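Monomethylamine methyltransferase mtmB1 (Methanosarcina barkeri, PDB 1TV2) catalyses the transfer of the methyl group from monomethylamine to the corrinoid cofactor of its partner protein MtmC, a step in methanogenesis from methylamine. Local coordinates at residues 125-130 against 363-368; 255-260 against 293-298; 303-308 against 335-340. One frame throughout, in Å; residues are numbered along the deposited sequence.

Interaction 1 (125-130 against 363-368). With BG5 (5-hydroxyamino-3-methyl-pyrrolidine-2-carboxylic acid), chain B.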
ATOM      1  N   ILE A 125     -25.704  -9.356  11.373  1.00 18.35           N
ATOM      2  CA  ILE A 125     -25.184  -8.275  10.552  1.00 17.50           C
ATOM      3  C   ILE A 125     -26.302  -7.896   9.584  1.00 17.24           C
ATOM      4  O   ILE A 125     -26.947  -8.768   8.996  1.00 16.29           O
ATOM      5  CB  ILE A 125     -23.950  -8.738   9.743  1.00 17.82           C
ATOM      6  CG1 ILE A 125     -22.800  -9.072  10.699  1.00 17.49           C
ATOM      7  CG2 ILE A 125     -23.541  -7.666   8.738  1.00 16.82           C
ATOM      8  CD1 ILE A 125     -22.325  -7.895  11.532  1.00 19.27           C
ATOM      9  N   VAL A 126     -26.538  -6.599   9.429  1.00 15.76           N
ATOM     10  CA  VAL A 126     -27.577  -6.117   8.525  1.00 16.10           C
ATOM     11  C   VAL A 126     -26.933  -5.657   7.219  1.00 15.92           C
ATOM     12  O   VAL A 126     -26.268  -4.621   7.169  1.00 16.08           O
ATOM     13  CB  VAL A 126     -28.360  -4.938   9.148  1.00 16.59           C
ATOM     14  CG1 VAL A 126     -29.370  -4.390   8.149  1.00 17.38           C
ATOM     15  CG2 VAL A 126     -29.075  -5.403  10.413  1.00 17.95           C
ATOM     16  N   GLN A 127     -27.122  -6.447   6.169  1.00 15.23           N
ATOM     17  CA  GLN A 127     -26.572  -6.129   4.857  1.00 15.74           C
ATOM     18  C   GLN A 127     -27.702  -5.546   4.017  1.00 16.66           C
ATOM     19  O   GLN A 127     -28.558  -6.282   3.525  1.00 15.06           O
ATOM     20  CB  GLN A 127     -26.023  -7.397   4.207  1.00 15.78           C
ATOM     21  CG  GLN A 127     -25.403  -7.181   2.843  1.00 16.38           C
ATOM     22  CD  GLN A 127     -24.471  -8.312   2.464  1.00 17.61           C
ATOM     23  OE1 GLN A 127     -24.898  -9.342   1.930  1.00 17.99           O
ATOM     24  NE2 GLN A 127     -23.190  -8.139   2.763  1.00 15.01           N
ATOM     25  N   GLY A 128     -27.702  -4.225   3.861  1.00 15.48           N
ATOM     26  CA  GLY A 128     -28.763  -3.576   3.114  1.00 16.20           C
ATOM     27  C   GLY A 128     -28.391  -3.034   1.753  1.00 17.54           C
ATOM     28  O   GLY A 128     -27.274  -2.566   1.536  1.00 16.92           O
ATOM     29  N   GLY A 129     -29.347  -3.098   0.830  1.00 16.74           N
ATOM     30  CA  GLY A 129     -29.120  -2.604  -0.512  1.00 17.87           C
ATOM     31  C   GLY A 129     -30.228  -3.031  -1.453  1.00 18.14           C
ATOM     32  O   GLY A 129     -31.172  -3.704  -1.031  1.00 17.96           O
ATOM     33  N   PRO A 130     -30.149  -2.646  -2.736  1.00 18.09           N
ATOM     34  CA  PRO A 130     -31.161  -3.004  -3.737  1.00 17.97           C
ATOM     35  C   PRO A 130     -31.292  -4.520  -3.860  1.00 19.00           C
ATOM     36  O   PRO A 130     -32.245  -5.032  -4.447  1.00 20.26           O
ATOM     37  CB  PRO A 130     -30.624  -2.357  -5.012  1.00 17.93           C
ATOM     38  CG  PRO A 130     -29.912  -1.138  -4.484  1.00 17.68           C
ATOM     39  CD  PRO A 130     -29.163  -1.706  -3.301  1.00 17.90           C
ATOM     40  N   ILE A 363     -26.055 -13.168   8.896  1.00 16.80           N
ATOM     41  CA  ILE A 363     -26.246 -12.019   8.010  1.00 16.36           C
ATOM     42  C   ILE A 363     -27.631 -11.947   7.365  1.00 18.01           C
ATOM     43  O   ILE A 363     -28.142 -12.946   6.854  1.00 17.32           O
ATOM     44  CB  ILE A 363     -25.201 -12.031   6.867  1.00 16.11           C
ATOM     45  CG1 ILE A 363     -23.786 -11.960   7.448  1.00 14.98           C
ATOM     46  CG2 ILE A 363     -25.452 -10.873   5.906  1.00 14.84           C
ATOM     47  CD1 ILE A 363     -22.689 -12.169   6.409  1.00 13.95           C
ATOM     48  N   LEU A 364     -28.236 -10.760   7.391  1.00 15.56           N
ATOM     49  CA  LEU A 364     -29.538 -10.548   6.761  1.00 16.78           C
ATOM     50  C   LEU A 364     -29.243  -9.675   5.539  1.00 17.70           C
ATOM     51  O   LEU A 364     -28.742  -8.561   5.674  1.00 18.68           O
ATOM     52  CB  LEU A 364     -30.494  -9.816   7.707  1.00 16.24           C
ATOM     53  CG  LEU A 364     -30.614 -10.354   9.135  1.00 16.01           C
ATOM     54  CD1 LEU A 364     -31.714  -9.594   9.864  1.00 16.58           C
ATOM     55  CD2 LEU A 364     -30.917 -11.844   9.116  1.00 17.03           C
ATOM     56  N   SER A 365     -29.543 -10.184   4.348  1.00 17.18           N
ATOM     57  CA  SER A 365     -29.262  -9.453   3.117  1.00 17.13           C
ATOM     58  C   SER A 365     -30.556  -9.073   2.380  1.00 18.17           C
ATOM     59  O   SER A 365     -31.191  -9.920   1.745  1.00 17.14           O
ATOM     60  CB  SER A 365     -28.363 -10.317   2.221  1.00 16.82           C
ATOM     61  OG  SER A 365     -27.728  -9.554   1.207  1.00 17.38           O
ATOM     62  N   GLY A 366     -30.936  -7.798   2.470  1.00 16.50           N
ATOM     63  CA  GLY A 366     -32.152  -7.328   1.822  1.00 17.35           C
ATOM     64  C   GLY A 366     -32.150  -5.824   1.586  1.00 18.29           C
ATOM     65  O   GLY A 366     -31.194  -5.148   1.968  1.00 17.94           O
ATOM     66  N   VAL A 367     -33.225  -5.276   1.017  1.00 18.62           N
ATOM     67  CA  VAL A 367     -34.423  -6.026   0.638  1.00 17.45           C
ATOM     68  C   VAL A 367     -34.775  -5.890  -0.849  1.00 18.51           C
ATOM     69  O   VAL A 367     -34.890  -4.782  -1.368  1.00 17.53           O
ATOM     70  CB  VAL A 367     -35.639  -5.531   1.460  1.00 18.23           C
ATOM     71  CG1 VAL A 367     -36.893  -6.309   1.074  1.00 16.85           C
ATOM     72  CG2 VAL A 367     -35.344  -5.662   2.958  1.00 17.32           C
ATOM     73  N   ALA A 368     -34.957  -7.019  -1.527  1.00 18.14           N
ATOM     74  CA  ALA A 368     -35.318  -7.003  -2.941  1.00 18.31           C
ATOM     75  C   ALA A 368     -36.833  -6.826  -3.065  1.00 19.56           C
ATOM     76  O   ALA A 368     -37.553  -7.749  -3.456  1.00 18.76           O
ATOM     77  CB  ALA A 368     -34.883  -8.302  -3.609  1.00 18.91           C
TER
HETATM   78  C1  BG5 B 459     -27.562 -11.095  -2.168  1.00 21.29           C
HETATM   79  C2  BG5 B 459     -28.449 -11.672  -3.263  1.00 24.06           C
HETATM   80  C3  BG5 B 459     -28.921 -10.597  -4.229  1.00 25.26           C
HETATM   81  C4  BG5 B 459     -28.015 -10.717  -5.456  1.00 25.51           C
HETATM   82  C5  BG5 B 459     -27.518 -12.161  -5.499  1.00 26.81           C
HETATM   83  C6  BG5 B 459     -30.287 -10.902  -4.517  1.00 27.70           C
HETATM   84  N1  BG5 B 459     -27.748 -12.736  -4.116  1.00 22.73           N
HETATM   85  O1  BG5 B 459     -28.076 -10.701  -1.117  1.00 20.29           O
HETATM   86  N2  BG5 B 459     -26.115 -12.180  -5.775  1.00 28.92           N
HETATM   87  O2  BG5 B 459     -25.039 -12.102  -4.806  1.00 26.07           O

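Interaction 2 (255-260 against 293-298). With BG5 (5-hydroxyamino-3-methyl-pyrrolidine-2-carboxylic acid), chain B.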
ATOM      1  N   ILE A 255     -13.211 -13.057   0.276  1.00 14.71           N
ATOM      2  CA  ILE A 255     -14.229 -13.661   1.131  1.00 15.56           C
ATOM      3  C   ILE A 255     -15.261 -14.170   0.124  1.00 15.12           C
ATOM      4  O   ILE A 255     -15.725 -13.413  -0.730  1.00 15.03           O
ATOM      5  CB  ILE A 255     -14.898 -12.609   2.047  1.00 16.11           C
ATOM      6  CG1 ILE A 255     -13.890 -12.095   3.079  1.00 17.79           C
ATOM      7  CG2 ILE A 255     -16.124 -13.206   2.721  1.00 15.09           C
ATOM      8  CD1 ILE A 255     -13.334 -13.164   3.976  1.00 21.24           C
ATOM      9  N   ILE A 256     -15.611 -15.447   0.221  1.00 15.24           N
ATOM     10  CA  ILE A 256     -16.553 -16.050  -0.717  1.00 15.73           C
ATOM     11  C   ILE A 256     -17.947 -16.312  -0.154  1.00 17.43           C
ATOM     12  O   ILE A 256     -18.105 -16.952   0.888  1.00 17.06           O
ATOM     13  CB  ILE A 256     -15.997 -17.396  -1.259  1.00 15.76           C
ATOM     14  CG1 ILE A 256     -14.719 -17.139  -2.065  1.00 14.75           C
ATOM     15  CG2 ILE A 256     -17.063 -18.108  -2.109  1.00 15.79           C
ATOM     16  CD1 ILE A 256     -14.020 -18.401  -2.535  1.00 15.03           C
ATOM     17  N   MET A 257     -18.959 -15.807  -0.852  1.00 17.79           N
ATOM     18  CA  MET A 257     -20.333 -16.034  -0.440  1.00 17.01           C
ATOM     19  C   MET A 257     -20.998 -16.924  -1.477  1.00 17.86           C
ATOM     20  O   MET A 257     -21.250 -16.496  -2.605  1.00 15.16           O
ATOM     21  CB  MET A 257     -21.131 -14.736  -0.342  1.00 15.80           C
ATOM     22  CG  MET A 257     -22.585 -14.992   0.069  1.00 16.23           C
ATOM     23  SD  MET A 257     -23.744 -13.700  -0.409  1.00 19.28           S
ATOM     24  CE  MET A 257     -23.946 -14.086  -2.147  1.00 15.63           C
ATOM     25  N   ASP A 258     -21.260 -18.169  -1.094  1.00 17.73           N
ATOM     26  CA  ASP A 258     -21.924 -19.115  -1.978  1.00 18.85           C
ATOM     27  C   ASP A 258     -23.413 -18.950  -1.703  1.00 18.72           C
ATOM     28  O   ASP A 258     -23.819 -18.881  -0.545  1.00 19.74           O
ATOM     29  CB  ASP A 258     -21.479 -20.542  -1.641  1.00 18.58           C
ATOM     30  CG  ASP A 258     -22.358 -21.599  -2.285  1.00 19.58           C
ATOM     31  OD1 ASP A 258     -21.953 -22.177  -3.318  1.00 18.97           O
ATOM     32  OD2 ASP A 258     -23.461 -21.844  -1.754  1.00 20.15           O
ATOM     33  N   GLU A 259     -24.227 -18.873  -2.751  1.00 20.44           N
ATOM     34  CA  GLU A 259     -25.667 -18.718  -2.562  1.00 22.10           C
ATOM     35  C   GLU A 259     -26.457 -19.827  -3.255  1.00 22.34           C
ATOM     36  O   GLU A 259     -25.981 -20.452  -4.203  1.00 20.89           O
ATOM     37  CB  GLU A 259     -26.160 -17.381  -3.123  1.00 24.37           C
ATOM     38  CG  GLU A 259     -26.614 -17.490  -4.573  1.00 32.33           C
ATOM     39  CD  GLU A 259     -27.658 -16.465  -4.956  1.00 34.24           C
ATOM     40  OE1 GLU A 259     -28.609 -16.255  -4.176  1.00 36.77           O
ATOM     41  OE2 GLU A 259     -27.536 -15.878  -6.050  1.00 38.50           O
ATOM     42  N   GLN A 260     -27.676 -20.049  -2.775  1.00 22.76           N
ATOM     43  CA  GLN A 260     -28.568 -21.039  -3.362  1.00 23.13           C
ATOM     44  C   GLN A 260     -29.973 -20.728  -2.871  1.00 23.33           C
ATOM     45  O   GLN A 260     -30.184 -20.472  -1.685  1.00 22.85           O
ATOM     46  CB  GLN A 260     -28.158 -22.460  -2.958  1.00 22.77           C
ATOM     47  CG  GLN A 260     -28.589 -23.530  -3.964  1.00 26.24           C
ATOM     48  CD  GLN A 260     -30.004 -24.036  -3.742  1.00 28.88           C
ATOM     49  OE1 GLN A 260     -30.713 -24.374  -4.696  1.00 32.16           O
ATOM     50  NE2 GLN A 260     -30.416 -24.116  -2.482  1.00 27.58           N
ATOM     51  N   TRP A 293     -19.044 -18.085   3.752  1.00 14.23           N
ATOM     52  CA  TRP A 293     -20.402 -18.136   4.289  1.00 14.24           C
ATOM     53  C   TRP A 293     -21.395 -18.461   3.173  1.00 15.50           C
ATOM     54  O   TRP A 293     -21.094 -18.277   1.990  1.00 15.19           O
ATOM     55  CB  TRP A 293     -20.803 -16.831   5.009  1.00 14.34           C
ATOM     56  CG  TRP A 293     -20.889 -15.564   4.183  1.00 15.35           C
ATOM     57  CD1 TRP A 293     -19.847 -14.799   3.741  1.00 14.80           C
ATOM     58  CD2 TRP A 293     -22.088 -14.855   3.816  1.00 15.08           C
ATOM     59  NE1 TRP A 293     -20.319 -13.654   3.137  1.00 15.30           N
ATOM     60  CE2 TRP A 293     -21.689 -13.665   3.165  1.00 15.04           C
ATOM     61  CE3 TRP A 293     -23.457 -15.113   3.976  1.00 15.94           C
ATOM     62  CZ2 TRP A 293     -22.613 -12.727   2.678  1.00 13.29           C
ATOM     63  CZ3 TRP A 293     -24.381 -14.179   3.491  1.00 15.81           C
ATOM     64  CH2 TRP A 293     -23.950 -13.000   2.848  1.00 14.39           C
ATOM     65  N   HIS A 294     -22.569 -18.963   3.551  1.00 15.95           N
ATOM     66  CA  HIS A 294     -23.591 -19.344   2.576  1.00 17.21           C
ATOM     67  C   HIS A 294     -24.875 -18.533   2.696  1.00 17.02           C
ATOM     68  O   HIS A 294     -25.439 -18.398   3.782  1.00 16.64           O
ATOM     69  CB  HIS A 294     -23.928 -20.836   2.721  1.00 17.56           C
ATOM     70  CG  HIS A 294     -25.039 -21.296   1.825  1.00 18.29           C
ATOM     71  ND1 HIS A 294     -24.867 -21.511   0.474  1.00 17.26           N
ATOM     72  CD2 HIS A 294     -26.343 -21.554   2.084  1.00 18.25           C
ATOM     73  CE1 HIS A 294     -26.018 -21.881  -0.061  1.00 18.43           C
ATOM     74  NE2 HIS A 294     -26.929 -21.915   0.894  1.00 18.54           N
ATOM     75  N   LEU A 295     -25.328 -18.002   1.565  1.00 15.55           N
ATOM     76  CA  LEU A 295     -26.550 -17.215   1.513  1.00 17.04           C
ATOM     77  C   LEU A 295     -27.700 -18.103   1.034  1.00 18.28           C
ATOM     78  O   LEU A 295     -27.660 -18.637  -0.075  1.00 18.04           O
ATOM     79  CB  LEU A 295     -26.389 -16.040   0.546  1.00 14.56           C
ATOM     80  CG  LEU A 295     -27.592 -15.096   0.464  1.00 16.40           C
ATOM     81  CD1 LEU A 295     -27.706 -14.299   1.759  1.00 15.92           C
ATOM     82  CD2 LEU A 295     -27.428 -14.157  -0.718  1.00 13.46           C
ATOM     83  N   ASP A 296     -28.717 -18.251   1.877  1.00 19.31           N
ATOM     84  CA  ASP A 296     -29.890 -19.064   1.563  1.00 18.54           C
ATOM     85  C   ASP A 296     -30.932 -18.157   0.900  1.00 19.23           C
ATOM     86  O   ASP A 296     -30.674 -16.973   0.655  1.00 19.91           O
ATOM     87  CB  ASP A 296     -30.452 -19.654   2.865  1.00 18.47           C
ATOM     88  CG  ASP A 296     -31.433 -20.802   2.636  1.00 20.26           C
ATOM     89  OD1 ASP A 296     -31.783 -21.100   1.473  1.00 17.66           O
ATOM     90  OD2 ASP A 296     -31.854 -21.410   3.643  1.00 16.88           O
ATOM     91  N   GLY A 297     -32.105 -18.714   0.612  1.00 17.23           N
ATOM     92  CA  GLY A 297     -33.166 -17.939  -0.004  1.00 16.94           C
ATOM     93  C   GLY A 297     -34.287 -18.832  -0.510  1.00 18.16           C
ATOM     94  O   GLY A 297     -34.579 -18.842  -1.708  1.00 18.81           O
ATOM     95  N   PRO A 298     -34.933 -19.606   0.376  1.00 17.98           N
ATOM     96  CA  PRO A 298     -36.021 -20.484  -0.072  1.00 19.48           C
ATOM     97  C   PRO A 298     -37.081 -19.620  -0.735  1.00 20.23           C
ATOM     98  O   PRO A 298     -37.507 -18.611  -0.171  1.00 19.90           O
ATOM     99  CB  PRO A 298     -36.521 -21.117   1.228  1.00 18.30           C
ATOM    100  CG  PRO A 298     -35.300 -21.073   2.126  1.00 19.31           C
ATOM    101  CD  PRO A 298     -34.751 -19.694   1.834  1.00 17.30           C
TER
HETATM  102  C1  BG5 B 459     -27.562 -11.095  -2.168  1.00 21.29           C
HETATM  103  C2  BG5 B 459     -28.449 -11.672  -3.263  1.00 24.06           C
HETATM  104  C3  BG5 B 459     -28.921 -10.597  -4.229  1.00 25.26           C
HETATM  105  C4  BG5 B 459     -28.015 -10.717  -5.456  1.00 25.51           C
HETATM  106  C5  BG5 B 459     -27.518 -12.161  -5.499  1.00 26.81           C
HETATM  107  C6  BG5 B 459     -30.287 -10.902  -4.517  1.00 27.70           C
HETATM  108  N1  BG5 B 459     -27.748 -12.736  -4.116  1.00 22.73           N
HETATM  109  O1  BG5 B 459     -28.076 -10.701  -1.117  1.00 20.29           O
HETATM  110  N2  BG5 B 459     -26.115 -12.180  -5.775  1.00 28.92           N
HETATM  111  O2  BG5 B 459     -25.039 -12.102  -4.806  1.00 26.07           O
HETATM  112  O   HOH W   1     -29.495 -22.596   0.422  1.00 20.15           O

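Interaction 3 (303-308 against 335-340). With BG5 (5-hydroxyamino-3-methyl-pyrrolidine-2-carboxylic acid), chain B.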
ATOM      1  N   TRP A 303     -45.423 -17.840  -5.787  1.00 25.28           N
ATOM      2  CA  TRP A 303     -45.346 -16.437  -5.407  1.00 25.06           C
ATOM      3  C   TRP A 303     -43.999 -15.774  -5.658  1.00 25.04           C
ATOM      4  O   TRP A 303     -43.925 -14.552  -5.790  1.00 25.04           O
ATOM      5  CB  TRP A 303     -45.752 -16.297  -3.943  1.00 25.21           C
ATOM      6  CG  TRP A 303     -47.107 -16.884  -3.673  1.00 27.02           C
ATOM      7  CD1 TRP A 303     -47.423 -17.821  -2.732  1.00 26.92           C
ATOM      8  CD2 TRP A 303     -48.332 -16.567  -4.352  1.00 26.68           C
ATOM      9  NE1 TRP A 303     -48.767 -18.110  -2.783  1.00 28.89           N
ATOM     10  CE2 TRP A 303     -49.348 -17.355  -3.768  1.00 28.71           C
ATOM     11  CE3 TRP A 303     -48.667 -15.697  -5.398  1.00 28.25           C
ATOM     12  CZ2 TRP A 303     -50.683 -17.295  -4.194  1.00 29.11           C
ATOM     13  CZ3 TRP A 303     -49.997 -15.637  -5.823  1.00 27.73           C
ATOM     14  CH2 TRP A 303     -50.985 -16.434  -5.220  1.00 27.70           C
ATOM     15  N   GLY A 304     -42.941 -16.575  -5.734  1.00 24.33           N
ATOM     16  CA  GLY A 304     -41.620 -16.022  -5.981  1.00 24.97           C
ATOM     17  C   GLY A 304     -41.096 -15.162  -4.843  1.00 24.12           C
ATOM     18  O   GLY A 304     -40.269 -14.275  -5.058  1.00 26.07           O
ATOM     19  N   SER A 305     -41.583 -15.420  -3.632  1.00 23.02           N
ATOM     20  CA  SER A 305     -41.151 -14.681  -2.451  1.00 21.63           C
ATOM     21  C   SER A 305     -40.451 -15.613  -1.469  1.00 21.81           C
ATOM     22  O   SER A 305     -40.694 -16.823  -1.463  1.00 20.12           O
ATOM     23  CB  SER A 305     -42.347 -14.027  -1.757  1.00 22.51           C
ATOM     24  OG  SER A 305     -41.963 -13.475  -0.507  1.00 22.27           O
ATOM     25  N   THR A 306     -39.582 -15.042  -0.642  1.00 20.47           N
ATOM     26  CA  THR A 306     -38.840 -15.803   0.356  1.00 19.08           C
ATOM     27  C   THR A 306     -39.521 -15.745   1.723  1.00 19.92           C
ATOM     28  O   THR A 306     -39.073 -16.395   2.666  1.00 21.14           O
ATOM     29  CB  THR A 306     -37.408 -15.256   0.533  1.00 20.03           C
ATOM     30  OG1 THR A 306     -37.472 -13.850   0.811  1.00 18.04           O
ATOM     31  CG2 THR A 306     -36.578 -15.490  -0.720  1.00 16.22           C
ATOM     32  N   ASN A 307     -40.598 -14.973   1.836  1.00 20.08           N
ATOM     33  CA  ASN A 307     -41.278 -14.854   3.119  1.00 20.49           C
ATOM     34  C   ASN A 307     -42.685 -15.445   3.216  1.00 21.92           C
ATOM     35  O   ASN A 307     -43.519 -14.943   3.972  1.00 21.36           O
ATOM     36  CB  ASN A 307     -41.306 -13.387   3.577  1.00 20.43           C
ATOM     37  CG  ASN A 307     -41.864 -12.452   2.522  1.00 22.74           C
ATOM     38  OD1 ASN A 307     -41.116 -11.733   1.856  1.00 19.25           O
ATOM     39  ND2 ASN A 307     -43.185 -12.460   2.361  1.00 20.25           N
ATOM     40  N   THR A 308     -42.962 -16.501   2.454  1.00 22.51           N
ATOM     41  CA  THR A 308     -44.269 -17.136   2.556  1.00 22.05           C
ATOM     42  C   THR A 308     -44.123 -18.060   3.759  1.00 22.32           C
ATOM     43  O   THR A 308     -43.002 -18.335   4.201  1.00 20.99           O
ATOM     44  CB  THR A 308     -44.633 -17.983   1.310  1.00 21.75           C
ATOM     45  OG1 THR A 308     -43.729 -19.088   1.195  1.00 22.34           O
ATOM     46  CG2 THR A 308     -44.571 -17.135   0.048  1.00 21.95           C
ATOM     47  N   TYR A 335     -36.938 -11.346  -0.425  1.00 18.08           N
ATOM     48  CA  TYR A 335     -37.739 -11.109  -1.621  1.00 19.38           C
ATOM     49  C   TYR A 335     -39.232 -11.021  -1.305  1.00 19.43           C
ATOM     50  O   TYR A 335     -39.946 -12.021  -1.383  1.00 20.31           O
ATOM     51  CB  TYR A 335     -37.531 -12.219  -2.652  1.00 20.68           C
ATOM     52  CG  TYR A 335     -36.296 -12.062  -3.501  1.00 22.78           C
ATOM     53  CD1 TYR A 335     -35.048 -12.489  -3.043  1.00 22.67           C
ATOM     54  CD2 TYR A 335     -36.377 -11.490  -4.769  1.00 21.34           C
ATOM     55  CE1 TYR A 335     -33.909 -12.355  -3.836  1.00 23.26           C
ATOM     56  CE2 TYR A 335     -35.250 -11.349  -5.565  1.00 23.39           C
ATOM     57  CZ  TYR A 335     -34.021 -11.784  -5.095  1.00 24.75           C
ATOM     58  OH  TYR A 335     -32.912 -11.658  -5.895  1.00 27.62           O
ATOM     59  N   PRO A 336     -39.716  -9.829  -0.926  1.00 19.81           N
ATOM     60  CA  PRO A 336     -41.139  -9.641  -0.610  1.00 19.93           C
ATOM     61  C   PRO A 336     -41.927  -9.493  -1.910  1.00 20.82           C
ATOM     62  O   PRO A 336     -41.350  -9.173  -2.950  1.00 19.43           O
ATOM     63  CB  PRO A 336     -41.160  -8.332   0.186  1.00 19.87           C
ATOM     64  CG  PRO A 336     -39.734  -8.148   0.646  1.00 21.23           C
ATOM     65  CD  PRO A 336     -38.937  -8.648  -0.522  1.00 19.10           C
ATOM     66  N   CYS A 337     -43.238  -9.715  -1.847  1.00 21.86           N
ATOM     67  CA  CYS A 337     -44.090  -9.570  -3.024  1.00 22.43           C
ATOM     68  C   CYS A 337     -44.392  -8.089  -3.254  1.00 22.53           C
ATOM     69  O   CYS A 337     -44.278  -7.585  -4.373  1.00 22.59           O
ATOM     70  CB  CYS A 337     -45.415 -10.316  -2.832  1.00 23.39           C
ATOM     71  SG  CYS A 337     -45.278 -12.105  -2.669  1.00 26.47           S
ATOM     72  N   ALA A 338     -44.771  -7.398  -2.182  1.00 20.55           N
ATOM     73  CA  ALA A 338     -45.117  -5.981  -2.250  1.00 21.86           C
ATOM     74  C   ALA A 338     -43.927  -5.063  -2.521  1.00 23.21           C
ATOM     75  O   ALA A 338     -42.781  -5.397  -2.204  1.00 22.59           O
ATOM     76  CB  ALA A 338     -45.811  -5.560  -0.960  1.00 21.44           C
ATOM     77  N   GLY A 339     -44.213  -3.902  -3.105  1.00 21.72           N
ATOM     78  CA  GLY A 339     -43.173  -2.940  -3.421  1.00 22.10           C
ATOM     79  C   GLY A 339     -42.925  -1.962  -2.289  1.00 22.34           C
ATOM     80  O   GLY A 339     -43.618  -2.004  -1.272  1.00 23.39           O
ATOM     81  N   PRO A 340     -41.941  -1.059  -2.435  1.00 22.09           N
ATOM     82  CA  PRO A 340     -41.618  -0.073  -1.399  1.00 22.56           C
ATOM     83  C   PRO A 340     -42.749   0.903  -1.099  1.00 23.15           C
ATOM     84  O   PRO A 340     -43.616   1.150  -1.938  1.00 23.34           O
ATOM     85  CB  PRO A 340     -40.402   0.655  -1.978  1.00 20.47           C
ATOM     86  CG  PRO A 340     -39.782  -0.356  -2.862  1.00 20.83           C
ATOM     87  CD  PRO A 340     -40.976  -0.973  -3.543  1.00 21.53           C
TER
HETATM   88  C1  BG5 B 459     -27.562 -11.095  -2.168  1.00 21.29           C
HETATM   89  C2  BG5 B 459     -28.449 -11.672  -3.263  1.00 24.06           C
HETATM   90  C3  BG5 B 459     -28.921 -10.597  -4.229  1.00 25.26           C
HETATM   91  C4  BG5 B 459     -28.015 -10.717  -5.456  1.00 25.51           C
HETATM   92  C5  BG5 B 459     -27.518 -12.161  -5.499  1.00 26.81           C
HETATM   93  C6  BG5 B 459     -30.287 -10.902  -4.517  1.00 27.70           C
HETATM   94  N1  BG5 B 459     -27.748 -12.736  -4.116  1.00 22.73           N
HETATM   95  O1  BG5 B 459     -28.076 -10.701  -1.117  1.00 20.29           O
HETATM   96  N2  BG5 B 459     -26.115 -12.180  -5.775  1.00 28.92           N
HETATM   97  O2  BG5 B 459     -25.039 -12.102  -4.806  1.00 26.07           O

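Interaction 1 (125-130 against 363-368)
S365 OG sits between two oxygen partners, Q127 OE1 at 2.9 Å and O1 of the bound pyrrolidine BG5 at 2.6 Å; as one hydroxyl proton cannot serve both, its direction stays open. A long amide and a short hydroxyl suit these sites: with CG anti to the backbone N (chi1 -179°) Q127 extends from its strand into the barrel until OE1 comes alongside the serine, while its NE2 is held by T155 on the next strand. On the same face of the sheet, Q127 CB packs on I363 CG2 at 3.9 Å, and I363 also lies against I125. On the other face V126 and L364 turn apolar branches to M386 of helix 380-393. The two strands run parallel, joined by backbone bonds such as Q127 N to L364 O (2.7 Å) and L364 N to I125 O (2.9 Å). Where the pairing ends, G129 N still reaches G366 O at 3.0 Å, tilted from the carbonyl plane, just before the cis peptide that leads into V367. Strands 125-128 and 363-366 are the first and last of a ring of parallel strands, and their pairing is the seam that closes a TIM barrel, with Q127 and S365 pointing inside, where S365 meets the ligand.

Interaction 2 (255-260 against 293-298)
M257 lays its side chain over one face of the W293 indole: CG stands 3.5 Å from the centroid of the six-membered ring, only 13° off the normal, a CH-pi contact. Farther out the sulfur takes an oblique Met-aromatic position, with SD 3.3 Å from W293 CH2. The torsions of both residues bring this about, M257 CG standing anti to the backbone N and the indole turned between its own N and carbonyl carbon (chi1 64°), back toward the neighbouring strand. An unbranched thioether can lie flat along a broad indole, which suits both residues to this layer. I255 CG2 meets the indole at its edge, and W293 NE1 is bonded to S227.

Strands 255-259 and 293-300 run parallel and, joined through helix 271-288, form a right-handed beta-alpha-beta unit of the TIM barrel; M257, E259, W293 and L295 face its interior, whereas D258 and H294 point to the helix. There the imidazole and carboxylate are nearly coplanar. H294 ND1 donates to the anti lone pair of D258 OD2 at 2.7 Å, in the ring plane but bent at the hydrogen (133°). Q232 NE2 also bonds OD2, and S289 OG holds OD1, so three groups fix the carboxylate, which in turn helps to set the rotation of the imidazole. Next along the same rim, in the ring plane, Q260 CB comes within 3.6 Å of H294 CE1, and a water is hydrogen-bonded to H294 NE2 at 2.7 Å.

Inside the barrel L295 crosses M257 obliquely, its CB 3.7 Å from M257 SD, and its CD2 comes within 3.4 Å of BG5 C1. E259, tied to S231 and Q333, sets its carboxylate beside the ligand ring, with OE1 3.6 Å from BG5 N1.

Interaction 3 (303-308 against 335-340)
The carbonyl oxygen of Y335 is gripped twice: S305 OG donates to Y335 O at 2.6 Å and T306 N to the same oxygen at 3.1 Å, both donors tilted from the carbonyl plane. In return Y335 N donates a hydrogen bond to T306 OG1 at 2.8 Å, along a fairly straight line (160°). T306 can accept it because OG1 stands between its own N and carbonyl carbon (chi1 54°), while its methyl CG2 lies obliquely against the tyrosine, 3.9 Å from Y335 CB. C337 SG adds an apolar touch, 3.6 Å from S305 CB.

One layer out, N307 N donates to S305 OG at 3.1 Å, an ST turn that helps orient the serine hydroxyl for its bond to Y335. Q352 holds T306 OG1, and E348 on the same helix, 343-359, takes N307 ND2 and the backbone N of C337. Away from these loops the tyrosine ring extends into the barrel mouth, where Y335 OH lies 3.1 Å from the methyl carbon C6 of BG5. Serine and threonine, each hydroxyl able to donate and accept, thus help satisfy both backbone polar groups of Y335, which probably gives a steady base to a ring that borders the ligand.

How the interactions relate
From the N terminus, strand 125-128 comes first and pairs with 363-366, so interaction 1 closes a loop of 232 residues that carries most of the barrel. Interactions 2 and 3 both nest inside it, in series and without crossing: 255-260 meets 293-298 after the chain has passed through helix 271-288, and then the loop at 303-308 meets the one at 335-340 after helix 309-325 and strand 330-333. Interactions 1 and 2 pair barrel strands and meet inside through I363 and W293; interaction 3 joins loops following two strands, touching interaction 1 through V367 and P336 and interaction 2 through P298 and T306. All three border BG5.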